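Local coordinates for protein acetyltransferase of GNAT family (Staphylococcus aureus subsp. aureus Mu50, PDB 3D8P) that probably transfers an acetyl group from acetyl-CoA to an acceptor amine, as a member of the GNAT acetyltransferase family, at residues A[20-23]-A[24-28]; A[31-34]-A[35-39]; A[102-105]-A[106-110]. All blocks are in the same frame, centred on the assembly; numbering follows the deposited sequence.

The three contacts follow one another along a single GNAT-type chain built round a mixed beta sheet. Contact 1 is the C-terminal part of helix 14-28, and contact 2 is the calcium-binding turn in the loop between that helix and helix 44-49. Their centres lie about 10 Å apart and they touch: the loop folds back along the helix, Gln25 O with Ile31 N and Lys26 NZ with Ile33 O being probably hydrogen-bonded, so the calcium turn is held to the helix end. Contact 3, the last turns of helix 95-109, sits apart on the opposite side of the chain's centre, its centre about 27 Å from contact 1 and 28 Å from contact 2. It belongs to the crossover joining strands 78-86 and 114-119.

Contact 1: residues A[20-23]-A[24-28]; sequences FILS and IQKNE
Ile24 lays its CD1 methyl over one face of the Phe20 ring, a CH-pi contact with the methyl 3.9 Å from the ring centroid and displaced toward the rim on the CZ side. The phenyl group gets there because its CG stands anti to the backbone N (chi1 176°), which sends the ring along the helix beside Ile24. One residue on, the CG2 branch of Ile21 lies 3.6 Å from Gln25 NE2, the two side chains running side by side, while Leu22 CD2 touches Gln25 OE1, crossing its chain at an angle. All belong to helix 14-28, which packs through Phe20, Ile21 and Ile24 on Phe85 of the central GNAT sheet. Gln25 N donates almost straight to Ile21 O at 2.9 Å. Ser23 turns OG back to Phe20 O (3.0 Å), a carbonyl whose backbone bond from Ile24 N is weak. At the C-terminal end the helix widens into a pi-type turn: Ser23 O takes Asn27 N at 2.9 Å and, weakly, Glu28 N at 3.3 Å. Farther out, Gln25 NE2 is held by Gln38 OE1, Lys26 NZ by Ile33 O, and Glu28 forms a salt bridge with Arg91.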
# COMPACT_ATOMS: atom_id res chain seq x y z
N PHE A 20 -8.66 -10.87 -1.42
CA PHE A 20 -9.05 -9.49 -1.72
C PHE A 20 -8.10 -8.86 -2.73
O PHE A 20 -8.52 -8.35 -3.75
CB PHE A 20 -9.07 -8.66 -0.42
CG PHE A 20 -9.36 -7.20 -0.60
CD1 PHE A 20 -10.66 -6.74 -0.73
CD2 PHE A 20 -8.33 -6.27 -0.62
CE1 PHE A 20 -10.91 -5.40 -0.89
CE2 PHE A 20 -8.59 -4.92 -0.77
CZ PHE A 20 -9.88 -4.49 -0.90
N ILE A 21 -6.82 -8.88 -2.43
CA ILE A 21 -5.83 -8.30 -3.31
C ILE A 21 -5.85 -9.01 -4.69
O ILE A 21 -5.97 -8.36 -5.73
CB ILE A 21 -4.44 -8.32 -2.62
CG1 ILE A 21 -4.45 -7.33 -1.44
CG2 ILE A 21 -3.35 -7.97 -3.60
CD1 ILE A 21 -3.12 -7.15 -0.68
N LEU A 22 -5.77 -10.34 -4.68
CA LEU A 22 -5.77 -11.13 -5.91
C LEU A 22 -7.00 -10.95 -6.80
O LEU A 22 -6.86 -10.98 -8.02
CB LEU A 22 -5.62 -12.63 -5.60
CG LEU A 22 -4.24 -13.16 -5.17
CD1 LEU A 22 -4.35 -14.65 -4.75
CD2 LEU A 22 -3.24 -12.97 -6.29
N SER A 23 -8.19 -10.81 -6.22
CA SER A 23 -9.41 -10.60 -7.02
C SER A 23 -9.35 -9.26 -7.76
O SER A 23 -9.69 -9.18 -8.93
CB SER A 23 -10.70 -10.68 -6.17
OG SER A 23 -10.80 -9.56 -5.28
N ILE A 24 -8.90 -8.20 -7.08
CA ILE A 24 -8.71 -6.89 -7.70
C ILE A 24 -7.65 -6.93 -8.81
O ILE A 24 -7.89 -6.48 -9.94
CB ILE A 24 -8.33 -5.81 -6.63
CG1 ILE A 24 -9.48 -5.62 -5.61
CG2 ILE A 24 -7.99 -4.46 -7.31
CD1 ILE A 24 -9.13 -4.66 -4.48
N GLN A 25 -6.46 -7.43 -8.48
CA GLN A 25 -5.33 -7.54 -9.42
C GLN A 25 -5.67 -8.33 -10.68
O GLN A 25 -5.41 -7.87 -11.81
CB GLN A 25 -4.15 -8.26 -8.76
CG GLN A 25 -3.31 -7.43 -7.84
CD GLN A 25 -2.33 -8.29 -7.04
OE1 GLN A 25 -2.52 -9.49 -6.90
NE2 GLN A 25 -1.30 -7.66 -6.50
N LYS A 26 -6.23 -9.53 -10.48
CA LYS A 26 -6.44 -10.50 -11.57
C LYS A 26 -7.76 -10.36 -12.29
O LYS A 26 -7.82 -10.49 -13.51
CB LYS A 26 -6.33 -11.94 -11.04
CG LYS A 26 -4.99 -12.25 -10.35
CD LYS A 26 -4.87 -13.70 -9.87
CE LYS A 26 -4.82 -14.71 -11.02
NZ LYS A 26 -3.66 -14.46 -11.93
N ASN A 27 -8.83 -10.16 -11.52
CA ASN A 27 -10.16 -10.08 -12.11
C ASN A 27 -10.48 -8.71 -12.66
O ASN A 27 -10.97 -8.60 -13.79
CB ASN A 27 -11.24 -10.49 -11.11
CG ASN A 27 -11.14 -11.95 -10.69
OD1 ASN A 27 -10.76 -12.82 -11.48
ND2 ASN A 27 -11.51 -12.23 -9.44
N GLU A 28 -10.22 -7.67 -11.87
CA GLU A 28 -10.60 -6.31 -12.28
C GLU A 28 -9.59 -5.63 -13.20
O GLU A 28 -9.98 -4.97 -14.16
CB GLU A 28 -10.88 -5.43 -11.06
CG GLU A 28 -11.12 -3.94 -11.40
CD GLU A 28 -11.37 -3.08 -10.17
OE1 GLU A 28 -11.08 -3.52 -9.03
OE2 GLU A 28 -11.87 -1.94 -10.37

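Contact 2: residues A[31-34]-A[35-39]; sequences IKID and RDDQP. With CA (calcium ion), chain C.
Asp34 O is gripped by two donors that come from opposite faces of its carbonyl plane: Gln38 NE2 at 3.1 Å and Asp37 N at 3.3 Å. Both stand well out of the plane, off its lone pairs. The Asp37 bond closes a short 3-10 turn, residues 35-37, in the loop after helix 14-28, while the Gln38 side chain meets the same oxygen from the other face. The turn gathers three aspartates round a calcium ion. Asp34 and Asp36 each give one oxygen, with Asp34 OD1 2.5 Å from the metal. Asp37 spreads both carboxylate oxygens across the ion, each 2.9 Å away, a longer bidentate grip. The carboxylates of Asp34 and Asp36 are turned nearly at right angles, and the shared cation probably offsets the repulsion between their neighbouring oxygens.

Asp37 OD2 has a second task: it accepts Asp34 N at 2.9 Å on its anti side, 23° out of the carboxylate plane. One carboxylate thus ties the metal to the backbone of the first ligand. In Asp34, CG lies between the backbone N and the carbonyl carbon (chi1 55°), a torsion that swings OD1 over the turn toward the ion.

Beneath the metal site Ile33 supplies the apolar side. Its CG1 rests on Asp37 CB, and its CD1 meets the flat amide of Gln38 at 3.7 Å from CD, the two side chains crossing at about a right angle. Gln38 OE1 accepts from Gln25 NE2 of helix 14-28 and from Lys83 NZ of strand 78-86, while Arg35 forms salt bridges with Glu42 and Glu15. Asp34 O lies only 6° out of the Gln38 amide plane, facing an N-H of NE2.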
# COMPACT_ATOMS: atom_id res chain seq x y z
N ILE A 31 -4.18 -8.11 -14.31
CA ILE A 31 -2.73 -8.12 -14.14
C ILE A 31 -2.22 -9.56 -14.13
O ILE A 31 -2.80 -10.42 -13.50
CB ILE A 31 -2.32 -7.42 -12.87
CG1 ILE A 31 -2.69 -5.93 -13.00
CG2 ILE A 31 -0.82 -7.60 -12.65
CD1 ILE A 31 -2.59 -5.16 -11.74
N LYS A 32 -1.15 -9.82 -14.88
CA LYS A 32 -0.57 -11.16 -14.94
C LYS A 32 0.27 -11.33 -13.67
O LYS A 32 1.45 -10.97 -13.60
CB LYS A 32 0.23 -11.40 -16.24
CG LYS A 32 -0.63 -11.62 -17.50
N ILE A 33 -0.38 -11.79 -12.62
CA ILE A 33 0.27 -11.92 -11.31
C ILE A 33 -0.53 -12.92 -10.53
O ILE A 33 -1.75 -13.03 -10.72
CB ILE A 33 0.27 -10.58 -10.55
CG1 ILE A 33 1.33 -10.60 -9.45
CG2 ILE A 33 -1.16 -10.27 -10.03
CD1 ILE A 33 1.60 -9.24 -8.78
N ASP A 34 0.10 -13.68 -9.66
CA ASP A 34 -0.69 -14.58 -8.83
C ASP A 34 -0.15 -14.70 -7.42
O ASP A 34 0.66 -13.89 -7.03
CB ASP A 34 -0.97 -15.92 -9.55
CG ASP A 34 0.26 -16.62 -10.00
OD1 ASP A 34 1.32 -16.32 -9.45
OD2 ASP A 34 0.15 -17.47 -10.91
N ARG A 35 -0.64 -15.65 -6.64
CA ARG A 35 -0.26 -15.70 -5.23
C ARG A 35 1.23 -15.96 -5.00
O ARG A 35 1.85 -15.32 -4.14
CB ARG A 35 -1.11 -16.73 -4.51
CG ARG A 35 -0.72 -16.98 -3.07
CD ARG A 35 -1.80 -17.72 -2.35
NE ARG A 35 -1.43 -17.92 -0.96
CZ ARG A 35 -2.29 -18.18 0.02
NH1 ARG A 35 -3.60 -18.28 -0.22
NH2 ARG A 35 -1.84 -18.33 1.25
N ASP A 36 1.81 -16.85 -5.80
CA ASP A 36 3.21 -17.22 -5.61
C ASP A 36 4.19 -16.17 -6.15
O ASP A 36 5.40 -16.34 -5.97
CB ASP A 36 3.50 -18.67 -6.09
CG ASP A 36 3.35 -18.86 -7.61
OD1 ASP A 36 3.48 -17.87 -8.35
OD2 ASP A 36 3.12 -20.01 -8.07
N ASP A 37 3.68 -15.09 -6.76
CA ASP A 37 4.49 -13.93 -7.12
C ASP A 37 4.59 -12.95 -5.96
O ASP A 37 5.37 -12.00 -6.01
CB ASP A 37 3.89 -13.18 -8.32
CG ASP A 37 3.92 -14.01 -9.60
OD1 ASP A 37 4.95 -14.66 -9.86
OD2 ASP A 37 2.92 -14.00 -10.36
N GLN A 38 3.82 -13.19 -4.89
CA GLN A 38 3.70 -12.21 -3.81
C GLN A 38 3.92 -12.85 -2.45
O GLN A 38 3.05 -12.78 -1.58
CB GLN A 38 2.32 -11.57 -3.88
CG GLN A 38 1.97 -11.11 -5.31
CD GLN A 38 0.63 -10.43 -5.42
OE1 GLN A 38 0.48 -9.27 -5.04
NE2 GLN A 38 -0.35 -11.14 -5.95
N PRO A 39 5.11 -13.45 -2.24
CA PRO A 39 5.41 -14.10 -0.96
C PRO A 39 5.29 -13.21 0.28
O PRO A 39 5.03 -13.73 1.35
CB PRO A 39 6.85 -14.61 -1.15
CG PRO A 39 7.41 -13.80 -2.34
CD PRO A 39 6.24 -13.55 -3.20
CA CA C . 3.33 -16.83 -10.79

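Contact 3: residues A[102-105]-A[106-110]; sequences KVIM and TCKEQ
Val103 and Cys107 meet on the buried side of helix 95-109, where CG1 of the valine lies 4.0 Å from SG of the cysteine. The helix is the crossover of the beta-alpha-beta unit between strands 78-86 and 114-119 in the GNAT fold, and this side faces the sheet: both residues pack on Leu71 and Ile115, and Ile104 joins them on Ile115. The backbone beneath is regular, with Cys107 N giving a 2.8 Å bond to Val103 O.

Thr106 is buried as well, and its hydroxyl is satisfied within the helix. OG1 donates to Lys102 O at 2.6 Å, while Thr106 N approaches the same oxygen at 3.0 Å from the opposite face of the carbonyl plane. The carbonyl is therefore clasped twice by one residue. This follows from the threonine torsion (chi1 -49°), which holds OG1 beside its own backbone N and aims it back up the helix. The threonine side chain also touches Gln54 and Trp56 of strand 54-59, and the Trp56 ring receives the ammonium end of Lys102 in a cation-pi contact.

The other side is looser and open to solvent. Met105, a selenomethionine, bends at its second and third torsions, folding CE back to 3.3 Å from Thr106 OG1 and obliquely across Glu109. Lys108 runs out extended alongside Ile104, and only its aliphatic part makes the contact, CE lying 3.8 Å from Ile104 CG2. Its CG lies close to Ile104 O, beyond the oxygen. At the outer edge, Glu109 OE2 lies 3.6 Å from the methyl CE of Met105.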
# COMPACT_ATOMS: atom_id res chain seq x y z
N LYS A 102 -3.42 7.52 7.71
CA LYS A 102 -3.00 6.66 8.81
C LYS A 102 -1.53 6.36 8.69
O LYS A 102 -0.80 6.38 9.67
CB LYS A 102 -3.79 5.36 8.81
CG LYS A 102 -3.51 4.42 9.98
CD LYS A 102 -3.82 5.05 11.31
CE LYS A 102 -3.79 4.05 12.41
NZ LYS A 102 -3.95 4.69 13.73
N VAL A 103 -1.11 6.02 7.48
CA VAL A 103 0.31 5.81 7.16
C VAL A 103 1.11 7.11 7.41
O VAL A 103 2.10 7.08 8.13
CB VAL A 103 0.50 5.25 5.69
CG1 VAL A 103 1.96 5.28 5.25
CG2 VAL A 103 -0.03 3.81 5.58
N ILE A 104 0.67 8.25 6.88
CA ILE A 104 1.43 9.50 7.06
C ILE A 104 1.59 9.85 8.54
O ILE A 104 2.69 10.17 9.00
CB ILE A 104 0.83 10.64 6.22
CG1 ILE A 104 1.17 10.38 4.74
CG2 ILE A 104 1.39 12.03 6.64
CD1 ILE A 104 0.30 11.11 3.82
N MSE A 105 0.52 9.73 9.31
CA MSE A 105 0.57 9.99 10.75
C MSE A 105 1.55 9.04 11.46
O MSE A 105 2.31 9.46 12.32
CB MSE A 105 -0.82 9.83 11.35
CG MSE A 105 -0.92 10.12 12.81
SE MSE A 105 -2.23 8.92 13.65
CE MSE A 105 -1.26 7.20 13.48
N THR A 106 1.51 7.76 11.09
CA THR A 106 2.39 6.77 11.71
C THR A 106 3.85 7.00 11.32
O THR A 106 4.75 6.81 12.12
CB THR A 106 1.92 5.32 11.37
OG1 THR A 106 0.52 5.21 11.62
CG2 THR A 106 2.70 4.24 12.18
N CYS A 107 4.08 7.43 10.08
CA CYS A 107 5.42 7.77 9.63
C CYS A 107 5.99 8.94 10.42
O CYS A 107 7.18 8.96 10.75
CB CYS A 107 5.40 8.15 8.14
SG CYS A 107 5.19 6.81 7.01
N LYS A 108 5.15 9.93 10.72
CA LYS A 108 5.60 11.07 11.50
C LYS A 108 6.03 10.64 12.90
O LYS A 108 7.08 11.09 13.39
CB LYS A 108 4.54 12.17 11.53
CG LYS A 108 4.39 12.81 10.13
CD LYS A 108 3.35 13.91 10.08
CE LYS A 108 3.27 14.58 8.69
NZ LYS A 108 2.18 15.62 8.69
N GLU A 109 5.26 9.77 13.54
CA GLU A 109 5.63 9.26 14.85
C GLU A 109 6.95 8.50 14.79
O GLU A 109 7.73 8.54 15.73
CB GLU A 109 4.58 8.30 15.41
CG GLU A 109 3.22 8.89 15.72
CD GLU A 109 2.16 7.81 15.96
OE1 GLU A 109 2.49 6.60 15.91
OE2 GLU A 109 0.99 8.17 16.18
N GLN A 110 7.19 7.80 13.69
CA GLN A 110 8.37 6.95 13.57
C GLN A 110 9.58 7.59 12.89
O GLN A 110 10.54 6.90 12.58
CB GLN A 110 7.97 5.63 12.92
CG GLN A 110 7.07 4.80 13.85
CD GLN A 110 6.49 3.57 13.20
OE1 GLN A 110 6.96 3.11 12.15
NE2 GLN A 110 5.45 3.00 13.83